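PDB 6IL9: fructuronate-tagaturonate epimerase UxaE from Cohnella laeviribosi in complex with 1 glycerol from Cohnella laeviribosi, which probably interconverts fructuronate and tagaturonate as a zinc-dependent epimerase built on a TIM barrel. Local coordinates for residues S427-E431 and N432-Q436. Residues are numbered along the deposited sequence; the frame is centred on the assembly and turned at random.
Sequences SYMNE and NDARQ
Arg435 N donates to Glu431 O at 3.0 Å, the first-turn bond of helix 432-440, and the preceding loop folds back so that the Met429 and Arg435 CA atoms lie 5.3 Å apart. Glu431 is the N-cap residue; its side chain, extended beyond CG, brings OE1 to a water that donates to it and accepts from Ala434 N, while OE2 forms a salt bridge with Arg415. Ala434 suits a tight place: its CB points at the loop, and the small methyl fits 3.4 Å from Tyr428 O and 3.8 Å from CD1 of that tyrosine's ring, met obliquely. This turn leads from the loop after helix 384-402 into helix 432-440. Met429, bent at chi2 and chi3, brings its flexible thioether end round to set CE 3.7 Å from Ala434 O. A bend at chi3 (68°) turns the Arg435 guanidinium so that its edge meets the Met429 carbonyl, NH1 donating to Met429 O (2.9 Å, 158°). Arginine, with several N-H groups, suits the site: NH2 forms a salt bridge with Asp347 OD2 and NE donates a hydrogen bond to Gly312 O. A leucine in place of Arg435 would probably leave Met429 O without this donor and Asp347 without its salt-bridge mate.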
# COMPACT_ATOMS: atom_id res chain seq x y z
N SER A 427 -0.73 -24.24 8.32
CA SER A 427 0.57 -23.99 8.93
C SER A 427 1.58 -23.42 7.94
O SER A 427 2.52 -22.72 8.34
CB SER A 427 1.11 -25.27 9.57
OG SER A 427 1.35 -26.29 8.61
N TYR A 428 1.40 -23.68 6.64
CA TYR A 428 2.28 -23.07 5.64
C TYR A 428 2.30 -21.55 5.76
O TYR A 428 3.34 -20.92 5.55
CB TYR A 428 1.83 -23.44 4.23
CG TYR A 428 2.18 -24.82 3.74
CD1 TYR A 428 3.51 -25.25 3.70
CD2 TYR A 428 1.19 -25.67 3.27
CE1 TYR A 428 3.83 -26.52 3.22
CE2 TYR A 428 1.50 -26.94 2.79
CZ TYR A 428 2.81 -27.35 2.76
OH TYR A 428 3.09 -28.61 2.27
N MET A 429 1.15 -20.95 6.05
CA MET A 429 1.07 -19.49 6.08
C MET A 429 1.66 -18.90 7.35
O MET A 429 1.59 -17.68 7.55
CB MET A 429 -0.37 -19.03 5.86
CG MET A 429 -0.85 -19.20 4.40
SD MET A 429 0.13 -18.40 3.08
CE MET A 429 1.26 -19.75 2.65
N ASN A 430 2.26 -19.73 8.19
CA ASN A 430 3.07 -19.28 9.31
C ASN A 430 4.57 -19.44 9.06
O ASN A 430 5.35 -19.10 9.95
CB ASN A 430 2.72 -20.05 10.59
CG ASN A 430 1.31 -19.78 11.05
OD1 ASN A 430 0.80 -18.67 10.88
ND2 ASN A 430 0.66 -20.79 11.61
N GLU A 431 4.98 -19.92 7.89
CA GLU A 431 6.38 -20.22 7.63
C GLU A 431 6.98 -19.22 6.65
O GLU A 431 6.32 -18.81 5.70
CB GLU A 431 6.53 -21.63 7.05
CG GLU A 431 5.98 -22.70 7.97
CD GLU A 431 5.77 -24.02 7.27
OE1 GLU A 431 5.98 -24.08 6.03
OE2 GLU A 431 5.42 -25.00 7.96
N ASN A 432 8.26 -18.87 6.87
CA ASN A 432 8.90 -17.88 6.01
C ASN A 432 8.81 -18.25 4.54
O ASN A 432 8.39 -17.44 3.70
CB ASN A 432 10.38 -17.72 6.39
CG ASN A 432 10.58 -16.98 7.68
OD1 ASN A 432 9.68 -16.30 8.18
ND2 ASN A 432 11.78 -17.10 8.23
N ASP A 433 9.24 -19.46 4.20
CA ASP A 433 9.46 -19.74 2.79
C ASP A 433 8.15 -19.95 2.06
O ASP A 433 7.95 -19.39 0.98
CB ASP A 433 10.40 -20.94 2.64
CG ASP A 433 11.77 -20.64 3.22
OD1 ASP A 433 12.51 -19.82 2.64
OD2 ASP A 433 12.10 -21.18 4.29
N ALA A 434 7.22 -20.72 2.64
CA ALA A 434 5.91 -20.88 2.01
C ALA A 434 5.17 -19.54 1.90
O ALA A 434 4.49 -19.27 0.90
CB ALA A 434 5.06 -21.89 2.78
N ARG A 435 5.28 -18.68 2.92
CA ARG A 435 4.68 -17.35 2.82
C ARG A 435 5.22 -16.60 1.61
O ARG A 435 4.46 -15.99 0.85
CB ARG A 435 4.89 -16.55 4.10
CG ARG A 435 3.92 -16.91 5.22
CD ARG A 435 4.14 -16.05 6.45
NE ARG A 435 3.79 -14.64 6.25
CZ ARG A 435 2.55 -14.17 6.29
NH1 ARG A 435 1.53 -14.99 6.54
NH2 ARG A 435 2.32 -12.86 6.09
N GLN A 436 6.55 -16.62 1.42
CA GLN A 436 7.10 -15.90 0.27
C GLN A 436 6.66 -16.52 -1.04
O GLN A 436 6.41 -15.80 -2.02
CB GLN A 436 8.62 -15.86 0.36
CG GLN A 436 9.11 -15.03 1.54
CD GLN A 436 10.55 -14.63 1.38
OE1 GLN A 436 11.41 -15.47 1.08
NE2 GLN A 436 10.84 -13.35 1.57
O HOH W 1 6.90 -16.30 8.78
O HOH W 2 8.04 -22.97 4.42